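Local coordinates for M152 protein (Murid herpesvirus 1, PDB 4G59) that probably acts as a viral immune-evasion glycoprotein that binds host RAE-1 ligands of NKG2D and retains MHC class I molecules inside the infected cell, at residues I39-E42 and D46-R49; L67-A72 and A161-K166; T109-M114 and L119-V124. One frame throughout, in Å; residues are numbered along the deposited sequence.

Interaction 1 (I39-E42 and D46-R49); sequences INLE and DIFR
Ile39 faces two residues of the neighbouring strand at once: its N donates to Phe48 O (2.8 Å), while its O accepts from Ile47 N (3.0 Å) and, weakly, from Phe48 N (3.4 Å). The extra residue on the 46-49 side makes this a classic beta bulge, set where strands 34-40 and 48-50 turn into each other as a hairpin. Ile39 and Phe48 point to the same side of the sheet, and the isoleucine tip, CD1, comes obliquely to the ring atom Phe48 CD2 at 4.0 Å. A chi1 of -61° and an extended chi2 (164°) carry Ile47 CD1 to Leu41 CG, 3.7 Å away. Within this MHC-like platform Ile39 and Ile47 both pack on Trp168 of helix 161-178, and Leu41 touches Cys172, which is disulfide-bonded to Cys18. Within 46-49 itself there is a salt bridge: Arg49 meets Asp46 side-on, NE at 2.9 Å and NH2 at 3.0 Å from the same oxygen, OD2, which lies in the guanidinium plane. NE uses the anti lone pair of OD2; NH2 comes on the anti side too, but 34° out of the carboxylate plane. This double grip fixes the rotation of the guanidinium group, whose NH1 turns to Glu51.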
ATOM      1  N   ILE B  39       5.809 -11.834   5.647  1.00 32.86           N
ATOM      2  CA  ILE B  39       6.878 -12.585   4.983  1.00 33.97           C
ATOM      3  C   ILE B  39       6.492 -12.834   3.523  1.00 35.43           C
ATOM      4  O   ILE B  39       5.312 -13.085   3.219  1.00 28.27           O
ATOM      5  CB  ILE B  39       7.096 -13.937   5.643  1.00 32.75           C
ATOM      6  CG1 ILE B  39       7.361 -13.768   7.135  1.00 34.01           C
ATOM      7  CG2 ILE B  39       8.228 -14.681   4.959  1.00 32.23           C
ATOM      8  CD1 ILE B  39       7.053 -15.016   7.931  1.00 36.96           C
ATOM      9  N   ASN B  40       7.476 -12.768   2.624  1.00 33.47           N
ATOM     10  CA  ASN B  40       7.239 -13.171   1.247  1.00 33.60           C
ATOM     11  C   ASN B  40       8.487 -13.807   0.657  1.00 34.69           C
ATOM     12  O   ASN B  40       9.575 -13.705   1.233  1.00 38.39           O
ATOM     13  CB  ASN B  40       6.735 -11.991   0.396  1.00 31.43           C
ATOM     14  CG  ASN B  40       7.782 -10.899   0.226  1.00 35.66           C
ATOM     15  OD1 ASN B  40       8.576 -10.924  -0.733  1.00 32.13           O
ATOM     16  ND2 ASN B  40       7.787  -9.919   1.149  1.00 33.10           N
ATOM     17  N   LEU B  41       8.323 -14.490  -0.468  1.00 33.51           N
ATOM     18  CA  LEU B  41       9.431 -15.122  -1.174  1.00 34.86           C
ATOM     19  C   LEU B  41       9.702 -14.237  -2.368  1.00 34.25           C
ATOM     20  O   LEU B  41       8.912 -13.341  -2.618  1.00 36.21           O
ATOM     21  CB  LEU B  41       9.044 -16.543  -1.595  1.00 28.53           C
ATOM     22  CG  LEU B  41       8.897 -17.473  -0.399  1.00 30.53           C
ATOM     23  CD1 LEU B  41       8.518 -18.882  -0.836  1.00 31.16           C
ATOM     24  CD2 LEU B  41      10.220 -17.508   0.362  1.00 30.60           C
ATOM     25  N   GLU B  42      10.790 -14.469  -3.096  1.00 33.06           N
ATOM     26  CA  GLU B  42      11.234 -13.514  -4.104  1.00 38.25           C
ATOM     27  C   GLU B  42      10.226 -13.256  -5.239  1.00 44.10           C
ATOM     28  O   GLU B  42      10.110 -12.129  -5.720  1.00 52.33           O
ATOM     29  CB  GLU B  42      12.602 -13.904  -4.671  1.00 47.43           C
ATOM     30  CG  GLU B  42      13.258 -12.797  -5.482  1.00 47.43           C
ATOM     31  CD  GLU B  42      14.548 -13.242  -6.135  1.00 69.01           C
ATOM     32  OE1 GLU B  42      14.985 -14.383  -5.877  1.00 74.62           O
ATOM     33  OE2 GLU B  42      15.128 -12.453  -6.906  1.00 71.38           O
ATOM     34  N   ASP B  46       2.569 -11.422  -0.332  1.00 29.90           N
ATOM     35  CA  ASP B  46       2.745 -11.884   1.050  1.00 32.73           C
ATOM     36  C   ASP B  46       2.117 -13.243   1.286  1.00 32.52           C
ATOM     37  O   ASP B  46       0.943 -13.486   0.939  1.00 33.41           O
ATOM     38  CB  ASP B  46       2.219 -10.902   2.097  1.00 34.06           C
ATOM     39  CG  ASP B  46       2.776  -9.517   1.945  1.00 38.36           C
ATOM     40  OD1 ASP B  46       3.899  -9.352   1.422  1.00 36.27           O
ATOM     41  OD2 ASP B  46       2.058  -8.583   2.364  1.00 40.99           O
ATOM     42  N   ILE B  47       2.911 -14.139   1.857  1.00 31.05           N
ATOM     43  CA  ILE B  47       2.417 -15.460   2.249  1.00 33.41           C
ATOM     44  C   ILE B  47       1.913 -15.425   3.706  1.00 35.59           C
ATOM     45  O   ILE B  47       0.902 -16.062   4.068  1.00 29.04           O
ATOM     46  CB  ILE B  47       3.511 -16.516   2.068  1.00 30.90           C
ATOM     47  CG1 ILE B  47       3.922 -16.583   0.590  1.00 32.18           C
ATOM     48  CG2 ILE B  47       3.055 -17.876   2.549  1.00 26.44           C
ATOM     49  CD1 ILE B  47       5.273 -17.315   0.345  1.00 28.46           C
ATOM     50  N   PHE B  48       2.616 -14.663   4.541  1.00 35.87           N
ATOM     51  CA  PHE B  48       2.166 -14.455   5.910  1.00 35.33           C
ATOM     52  C   PHE B  48       2.137 -12.972   6.217  1.00 37.97           C
ATOM     53  O   PHE B  48       3.073 -12.232   5.861  1.00 33.45           O
ATOM     54  CB  PHE B  48       3.075 -15.174   6.888  1.00 36.24           C
ATOM     55  CG  PHE B  48       2.671 -14.998   8.318  1.00 41.96           C
ATOM     56  CD1 PHE B  48       1.583 -15.699   8.836  1.00 45.19           C
ATOM     57  CD2 PHE B  48       3.376 -14.138   9.158  1.00 41.47           C
ATOM     58  CE1 PHE B  48       1.201 -15.545  10.170  1.00 40.63           C
ATOM     59  CE2 PHE B  48       2.998 -13.978  10.478  1.00 42.00           C
ATOM     60  CZ  PHE B  48       1.908 -14.684  10.983  1.00 42.63           C
ATOM     61  N   ARG B  49       1.061 -12.528   6.863  1.00 38.42           N
ATOM     62  CA  ARG B  49       0.952 -11.125   7.229  1.00 35.93           C
ATOM     63  C   ARG B  49       0.148 -10.926   8.498  1.00 38.71           C
ATOM     64  O   ARG B  49      -0.918 -11.542   8.701  1.00 41.63           O
ATOM     65  CB  ARG B  49       0.362 -10.270   6.093  1.00 33.45           C
ATOM     66  CG  ARG B  49       0.412  -8.760   6.392  1.00 36.90           C
ATOM     67  CD  ARG B  49      -0.562  -7.955   5.535  1.00 38.43           C
ATOM     68  NE  ARG B  49      -0.217  -7.887   4.108  1.00 38.85           N
ATOM     69  CZ  ARG B  49      -1.005  -7.348   3.167  1.00 42.34           C
ATOM     70  NH1 ARG B  49      -2.201  -6.837   3.488  1.00 36.10           N
ATOM     71  NH2 ARG B  49      -0.605  -7.328   1.893  1.00 32.97           N
TER

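Interaction 2 (L67-A72 and A161-K166); sequences LAQESA and AALLQK
Both oxygens of Glu70, the residue that meets Leu164 across the contact, are held by the helix of its partner: OE1 accepts from Trp168 NE1, and OE2 forms a salt bridge with Arg167 NH2. The same Arg167 NH2 also reaches Gln69 OE1, so one guanidinium nitrogen ties together two consecutive side chains of helix 68-89. Between residues 67-72 and 161-166 themselves the contact is apolar against polar. Leu164 CD2 comes up beside the carboxylate, close to OE1 at 3.2 Å and to Glu70 CD at 3.9 Å, the two side chains running antiparallel alongside one another. An unusual chi1 of 32° and a bend at chi2 (-87°) together bring the Glu70 carboxylate there. These are the facing helices of an MHC class I-like platform, here near the start of each; the short segments cross at -110°, with their axes 11.3 Å apart, a separation bridged by Gln69 and Glu70 from one helix and Leu163 and Leu164 from the other. Leu163 supplies the outer touch: its CD2 sits against the terminal amide of Gln69, 3.8 Å from NE2 and 3.9 Å from CD, with the leucine roughly perpendicular to the glutamine chain. Leu163 is exposed, whereas Leu164 is buried and rests on Phe103 of the sheet beneath. A chi2 bend likewise turns the amide of Gln69, whose side chain also touches Asn160, across the end of Leu163.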
ATOM      1  N   LEU B  67       4.652 -21.680  13.211  1.00 58.31           N
ATOM      2  CA  LEU B  67       5.532 -20.588  12.794  1.00 55.42           C
ATOM      3  C   LEU B  67       6.209 -19.952  14.017  1.00 54.32           C
ATOM      4  O   LEU B  67       6.248 -18.725  14.164  1.00 49.65           O
ATOM      5  CB  LEU B  67       4.756 -19.544  11.982  1.00 56.93           C
ATOM      6  CG  LEU B  67       4.509 -19.751  10.477  1.00 59.64           C
ATOM      7  CD1 LEU B  67       3.879 -21.083  10.173  1.00 54.11           C
ATOM      8  CD2 LEU B  67       3.629 -18.649   9.907  1.00 57.17           C
ATOM      9  N   ALA B  68       6.752 -20.805  14.887  1.00 54.45           N
ATOM     10  CA  ALA B  68       7.382 -20.373  16.138  1.00 49.48           C
ATOM     11  C   ALA B  68       8.576 -19.440  15.945  1.00 44.31           C
ATOM     12  O   ALA B  68       8.678 -18.408  16.605  1.00 48.32           O
ATOM     13  CB  ALA B  68       7.788 -21.594  16.973  1.00 49.10           C
ATOM     14  N   GLN B  69       9.491 -19.819  15.063  1.00 43.86           N
ATOM     15  CA  GLN B  69      10.724 -19.061  14.865  1.00 40.87           C
ATOM     16  C   GLN B  69      10.445 -17.676  14.284  1.00 45.27           C
ATOM     17  O   GLN B  69      10.914 -16.669  14.820  1.00 44.09           O
ATOM     18  CB  GLN B  69      11.700 -19.837  13.980  1.00 38.81           C
ATOM     19  CG  GLN B  69      12.237 -21.123  14.587  1.00 38.78           C
ATOM     20  CD  GLN B  69      11.193 -22.213  14.724  1.00 44.74           C
ATOM     21  OE1 GLN B  69      10.246 -22.297  13.933  1.00 47.74           O
ATOM     22  NE2 GLN B  69      11.355 -23.057  15.736  1.00 46.60           N
ATOM     23  N   GLU B  70       9.668 -17.625  13.204  1.00 44.61           N
ATOM     24  CA  GLU B  70       9.323 -16.341  12.594  1.00 44.51           C
ATOM     25  C   GLU B  70       8.534 -15.444  13.546  1.00 43.86           C
ATOM     26  O   GLU B  70       8.829 -14.248  13.649  1.00 43.11           O
ATOM     27  CB  GLU B  70       8.624 -16.499  11.228  1.00 44.05           C
ATOM     28  CG  GLU B  70       7.752 -17.726  11.063  1.00 51.63           C
ATOM     29  CD  GLU B  70       8.499 -18.961  10.581  1.00 50.12           C
ATOM     30  OE1 GLU B  70       9.195 -18.893   9.555  1.00 48.77           O
ATOM     31  OE2 GLU B  70       8.357 -20.018  11.221  1.00 55.09           O
ATOM     32  N   SER B  71       7.572 -16.017  14.268  1.00 41.08           N
ATOM     33  CA  SER B  71       6.846 -15.255  15.302  1.00 43.51           C
ATOM     34  C   SER B  71       7.803 -14.693  16.333  1.00 41.97           C
ATOM     35  O   SER B  71       7.698 -13.524  16.715  1.00 43.74           O
ATOM     36  CB  SER B  71       5.790 -16.112  15.993  1.00 47.32           C
ATOM     37  OG  SER B  71       4.531 -15.948  15.379  1.00 53.30           O
ATOM     38  N   ALA B  72       8.757 -15.515  16.759  1.00 40.08           N
ATOM     39  CA  ALA B  72       9.775 -15.047  17.688  1.00 41.02           C
ATOM     40  C   ALA B  72      10.625 -13.929  17.066  1.00 40.05           C
ATOM     41  O   ALA B  72      11.018 -13.006  17.759  1.00 43.11           O
ATOM     42  CB  ALA B  72      10.647 -16.200  18.191  1.00 41.53           C
ATOM     43  N   ALA B 161      18.233 -21.911  10.306  1.00 39.38           N
ATOM     44  CA  ALA B 161      18.199 -21.786   8.854  1.00 47.76           C
ATOM     45  C   ALA B 161      17.639 -23.031   8.163  1.00 55.69           C
ATOM     46  O   ALA B 161      16.671 -22.942   7.403  1.00 53.36           O
ATOM     47  CB  ALA B 161      19.562 -21.459   8.324  1.00 42.98           C
ATOM     48  N   ALA B 162      18.246 -24.186   8.447  1.00 52.17           N
ATOM     49  CA  ALA B 162      17.845 -25.445   7.840  1.00 42.97           C
ATOM     50  C   ALA B 162      16.369 -25.748   8.069  1.00 46.16           C
ATOM     51  O   ALA B 162      15.723 -26.369   7.223  1.00 50.58           O
ATOM     52  CB  ALA B 162      18.705 -26.568   8.358  1.00 41.34           C
ATOM     53  N   LEU B 163      15.830 -25.325   9.207  1.00 43.96           N
ATOM     54  CA  LEU B 163      14.426 -25.614   9.501  1.00 43.83           C
ATOM     55  C   LEU B 163      13.545 -24.669   8.701  1.00 48.62           C
ATOM     56  O   LEU B 163      12.483 -25.069   8.218  1.00 45.85           O
ATOM     57  CB  LEU B 163      14.123 -25.496  10.994  1.00 43.20           C
ATOM     58  CG  LEU B 163      12.662 -25.386  11.433  1.00 46.32           C
ATOM     59  CD1 LEU B 163      11.814 -26.531  10.893  1.00 57.20           C
ATOM     60  CD2 LEU B 163      12.584 -25.365  12.935  1.00 45.95           C
ATOM     61  N   LEU B 164      14.006 -23.423   8.559  1.00 49.66           N
ATOM     62  CA  LEU B 164      13.293 -22.402   7.800  1.00 46.61           C
ATOM     63  C   LEU B 164      13.352 -22.698   6.306  1.00 45.46           C
ATOM     64  O   LEU B 164      12.350 -22.563   5.600  1.00 48.21           O
ATOM     65  CB  LEU B 164      13.857 -21.002   8.096  1.00 46.92           C
ATOM     66  CG  LEU B 164      13.589 -20.412   9.479  1.00 41.14           C
ATOM     67  CD1 LEU B 164      14.433 -19.171   9.728  1.00 43.31           C
ATOM     68  CD2 LEU B 164      12.119 -20.087   9.616  1.00 41.04           C
ATOM     69  N   GLN B 165      14.521 -23.103   5.825  1.00 44.96           N
ATOM     70  CA  GLN B 165      14.668 -23.481   4.427  1.00 47.50           C
ATOM     71  C   GLN B 165      13.671 -24.588   4.092  1.00 45.86           C
ATOM     72  O   GLN B 165      13.024 -24.559   3.048  1.00 47.33           O
ATOM     73  CB  GLN B 165      16.095 -23.953   4.139  1.00 49.52           C
ATOM     74  CG  GLN B 165      16.275 -24.592   2.769  1.00 39.89           C
ATOM     75  CD  GLN B 165      16.427 -23.573   1.652  1.00 47.10           C
ATOM     76  OE1 GLN B 165      16.698 -22.384   1.884  1.00 47.99           O
ATOM     77  NE2 GLN B 165      16.256 -24.036   0.424  1.00 51.26           N
ATOM     78  N   LYS B 166      13.517 -25.548   4.994  1.00 46.77           N
ATOM     79  CA  LYS B 166      12.608 -26.650   4.726  1.00 40.91           C
ATOM     80  C   LYS B 166      11.165 -26.157   4.703  1.00 44.09           C
ATOM     81  O   LYS B 166      10.409 -26.455   3.769  1.00 44.31           O
ATOM     82  CB  LYS B 166      12.761 -27.747   5.769  1.00 38.41           C
ATOM     83  CG  LYS B 166      12.043 -29.017   5.409  1.00 34.62           C
ATOM     84  CD  LYS B 166      12.017 -29.973   6.579  1.00 41.75           C
ATOM     85  CE  LYS B 166      11.469 -31.324   6.178  1.00 44.07           C
ATOM     86  NZ  LYS B 166      10.632 -31.896   7.265  1.00 58.90           N
TER

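Interaction 3 (T109-M114 and L119-V124); sequences TVLQMM and LTRYTV
Strands 106-114 and 117-123 form a beta hairpin near one margin of the eight-stranded platform sheet, and residues 109-114 and 119-124 run antiparallel along it with axes 4.8 Å apart. Val110 and Tyr122 make a hydrogen-bonded pair, Val110 N to Tyr122 O at 2.9 Å and Tyr122 N to Val110 O at 2.8 Å. Further on, Gln112 N donates to Thr120 O (3.2 Å) and Gln112 O accepts from Leu119 N. A water lies within bonding distance of Val110 O and Thr120 OG1 and can link the backbone of one strand to a side chain of the other. On the face with Val110, Gln112 and Thr120, Val110 CG2 meets the Tyr122 ring at its edge, near the ring plane, 3.8 Å from CD2; Gln112 and Thr120 also touch Ile145 of helix 142-148. The opposite face carries Thr109, Leu111 and Arg121. There the aliphatic stem of Arg121 runs alongside both neighbours, its CG only 3.5 Å from Leu111 CD2 and 3.9 Å from Thr109 CG2. A chi1 of -163° swings that CG away from the arginine's backbone N, and a bend at chi3 precedes the guanidinium, which pairs with Glu129. Past Gln112, Leu119 CD1 packs on Met114 CG at 3.8 Å. Such antiparallel strands beneath helices are typical of the MHC class I-like platform.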
ATOM      1  N   THR B 109      20.234  -9.439   4.057  1.00 46.82           N
ATOM      2  CA  THR B 109      20.402  -8.020   3.776  1.00 48.73           C
ATOM      3  C   THR B 109      19.322  -7.280   4.563  1.00 46.76           C
ATOM      4  O   THR B 109      18.144  -7.649   4.516  1.00 44.91           O
ATOM      5  CB  THR B 109      20.277  -7.707   2.281  1.00 41.89           C
ATOM      6  OG1 THR B 109      21.400  -8.263   1.592  1.00 53.06           O
ATOM      7  CG2 THR B 109      20.275  -6.212   2.055  1.00 46.52           C
ATOM      8  N   VAL B 110      19.720  -6.245   5.296  1.00 47.57           N
ATOM      9  CA  VAL B 110      18.759  -5.481   6.087  1.00 43.52           C
ATOM     10  C   VAL B 110      18.579  -4.084   5.506  1.00 42.93           C
ATOM     11  O   VAL B 110      19.549  -3.337   5.334  1.00 44.34           O
ATOM     12  CB  VAL B 110      19.182  -5.405   7.567  1.00 48.66           C
ATOM     13  CG1 VAL B 110      18.096  -4.753   8.426  1.00 37.96           C
ATOM     14  CG2 VAL B 110      19.501  -6.796   8.085  1.00 46.42           C
ATOM     15  N   LEU B 111      17.333  -3.732   5.196  1.00 42.26           N
ATOM     16  CA  LEU B 111      17.024  -2.379   4.746  1.00 42.52           C
ATOM     17  C   LEU B 111      16.195  -1.643   5.792  1.00 39.08           C
ATOM     18  O   LEU B 111      15.352  -2.245   6.459  1.00 41.93           O
ATOM     19  CB  LEU B 111      16.259  -2.415   3.428  1.00 40.90           C
ATOM     20  CG  LEU B 111      16.970  -3.004   2.224  1.00 43.20           C
ATOM     21  CD1 LEU B 111      15.985  -3.149   1.069  1.00 48.31           C
ATOM     22  CD2 LEU B 111      18.094  -2.100   1.834  1.00 42.16           C
ATOM     23  N   GLN B 112      16.425  -0.339   5.908  1.00 37.13           N
ATOM     24  CA  GLN B 112      15.684   0.520   6.833  1.00 39.28           C
ATOM     25  C   GLN B 112      15.080   1.638   6.000  1.00 39.09           C
ATOM     26  O   GLN B 112      15.804   2.301   5.245  1.00 35.68           O
ATOM     27  CB  GLN B 112      16.632   1.118   7.887  1.00 40.14           C
ATOM     28  CG  GLN B 112      15.954   1.891   9.033  1.00 43.09           C
ATOM     29  CD  GLN B 112      16.962   2.630   9.933  1.00 45.06           C
ATOM     30  OE1 GLN B 112      18.180   2.438   9.820  1.00 42.39           O
ATOM     31  NE2 GLN B 112      16.454   3.483  10.812  1.00 38.65           N
ATOM     32  N   MET B 113      13.765   1.840   6.118  1.00 36.72           N
ATOM     33  CA  MET B 113      13.116   2.931   5.399  1.00 39.48           C
ATOM     34  C   MET B 113      12.296   3.846   6.299  1.00 36.96           C
ATOM     35  O   MET B 113      11.616   3.384   7.229  1.00 40.24           O
ATOM     36  CB  MET B 113      12.240   2.410   4.255  1.00 34.35           C
ATOM     37  CG  MET B 113      12.984   1.654   3.186  1.00 38.78           C
ATOM     38  SD  MET B 113      13.005  -0.122   3.510  1.00 49.92           S
ATOM     39  CE  MET B 113      12.972  -0.727   1.810  1.00 57.74           C
ATOM     40  N   MET B 114      12.361   5.139   6.007  1.00 33.02           N
ATOM     41  CA  MET B 114      11.474   6.109   6.641  1.00 40.59           C
ATOM     42  C   MET B 114      10.800   6.970   5.594  1.00 38.15           C
ATOM     43  O   MET B 114      11.478   7.545   4.739  1.00 41.83           O
ATOM     44  CB  MET B 114      12.229   7.016   7.627  1.00 41.36           C
ATOM     45  CG  MET B 114      12.466   6.377   8.992  1.00 45.88           C
ATOM     46  SD  MET B 114      13.022   7.498  10.311  1.00 32.51           S
ATOM     47  CE  MET B 114      13.349   6.204  11.500  1.00 37.78           C
ATOM     48  N   LEU B 119      17.164   4.594   4.053  1.00 44.08           N
ATOM     49  CA  LEU B 119      18.266   5.246   4.759  1.00 46.07           C
ATOM     50  C   LEU B 119      19.542   4.409   4.833  1.00 47.32           C
ATOM     51  O   LEU B 119      20.639   4.946   4.680  1.00 47.75           O
ATOM     52  CB  LEU B 119      17.855   5.590   6.184  1.00 47.19           C
ATOM     53  CG  LEU B 119      16.449   6.133   6.392  1.00 46.30           C
ATOM     54  CD1 LEU B 119      16.134   6.216   7.875  1.00 39.25           C
ATOM     55  CD2 LEU B 119      16.313   7.482   5.716  1.00 41.89           C
ATOM     56  N   THR B 120      19.404   3.111   5.106  1.00 40.44           N
ATOM     57  CA  THR B 120      20.563   2.252   5.313  1.00 40.76           C
ATOM     58  C   THR B 120      20.420   0.862   4.683  1.00 47.28           C
ATOM     59  O   THR B 120      19.323   0.280   4.681  1.00 44.05           O
ATOM     60  CB  THR B 120      20.846   2.051   6.815  1.00 43.82           C
ATOM     61  OG1 THR B 120      19.691   1.494   7.451  1.00 45.81           O
ATOM     62  CG2 THR B 120      21.193   3.349   7.496  1.00 40.52           C
ATOM     63  N   ARG B 121      21.527   0.334   4.157  1.00 49.98           N
ATOM     64  CA  ARG B 121      21.589  -1.056   3.714  1.00 49.50           C
ATOM     65  C   ARG B 121      22.700  -1.784   4.477  1.00 53.79           C
ATOM     66  O   ARG B 121      23.873  -1.386   4.414  1.00 54.73           O
ATOM     67  CB  ARG B 121      21.847  -1.156   2.204  1.00 47.68           C
ATOM     68  CG  ARG B 121      21.517  -2.530   1.642  1.00 49.74           C
ATOM     69  CD  ARG B 121      22.252  -2.888   0.361  1.00 51.92           C
ATOM     70  NE  ARG B 121      22.002  -1.961  -0.737  1.00 59.41           N
ATOM     71  CZ  ARG B 121      22.882  -1.051  -1.146  1.00 70.28           C
ATOM     72  NH1 ARG B 121      24.063  -0.953  -0.541  1.00 76.60           N
ATOM     73  NH2 ARG B 121      22.590  -0.238  -2.154  1.00 64.10           N
ATOM     74  N   TYR B 122      22.331  -2.838   5.203  1.00 49.37           N
ATOM     75  CA  TYR B 122      23.297  -3.614   5.980  1.00 51.52           C
ATOM     76  C   TYR B 122      23.496  -4.987   5.352  1.00 55.48           C
ATOM     77  O   TYR B 122      22.544  -5.786   5.233  1.00 55.69           O
ATOM     78  CB  TYR B 122      22.851  -3.735   7.441  1.00 49.50           C
ATOM     79  CG  TYR B 122      23.660  -4.692   8.286  1.00 52.00           C
ATOM     80  CD1 TYR B 122      25.040  -4.566   8.394  1.00 57.31           C
ATOM     81  CD2 TYR B 122      23.041  -5.710   9.001  1.00 51.11           C
ATOM     82  CE1 TYR B 122      25.781  -5.433   9.176  1.00 53.80           C
ATOM     83  CE2 TYR B 122      23.780  -6.589   9.792  1.00 55.51           C
ATOM     84  CZ  TYR B 122      25.151  -6.442   9.865  1.00 57.69           C
ATOM     85  OH  TYR B 122      25.887  -7.302  10.642  1.00 55.17           O
ATOM     86  N   THR B 123      24.725  -5.218   4.905  1.00 65.96           N
ATOM     87  CA  THR B 123      25.192  -6.509   4.427  1.00 74.06           C
ATOM     88  C   THR B 123      26.293  -6.901   5.399  1.00 83.05           C
ATOM     89  O   THR B 123      27.027  -6.033   5.880  1.00 80.44           O
ATOM     90  CB  THR B 123      25.754  -6.405   2.996  1.00 77.59           C
ATOM     91  OG1 THR B 123      25.973  -5.029   2.652  1.00 75.66           O
ATOM     92  CG2 THR B 123      24.779  -6.997   2.014  1.00 77.08           C
ATOM     93  N   VAL B 124      26.412  -8.187   5.714  1.00 83.61           N
ATOM     94  CA  VAL B 124      27.377  -8.607   6.733  1.00 90.61           C
ATOM     95  C   VAL B 124      28.830  -8.546   6.227  1.00 99.61           C
ATOM     96  O   VAL B 124      29.769  -8.363   7.014  1.00 94.30           O
ATOM     97  CB  VAL B 124      27.039  -9.997   7.302  1.00 89.15           C
ATOM     98  CG1 VAL B 124      27.491 -11.094   6.335  1.00 94.38           C
ATOM     99  CG2 VAL B 124      27.658 -10.188   8.689  1.00 81.52           C
TER
HETATM  100  O   HOH W   1      19.706  -1.348   7.126  1.00 39.39           O

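Overall arrangement
All three contacts belong to the MHC-like platform, but at different levels of it. Interactions 1 and 3 join neighbouring strands of the same eight-stranded sheet toward its two margins, with nearest atoms about 11 Å apart, and both are held chiefly by backbone bonds. Interaction 1 is the more buried; interaction 3, farther from the centre of the chain, is longer and has one partly exposed face. Interaction 2 joins helices and, between its own segments, has only side-chain packing. It touches interaction 1 directly: Phe48 CD1 lies 3.7 Å from Leu67 CD2. Trp168 takes a different role in each, packing on Ile39 and Ile47 in interaction 1 and giving NE1 to Glu70 in interaction 2.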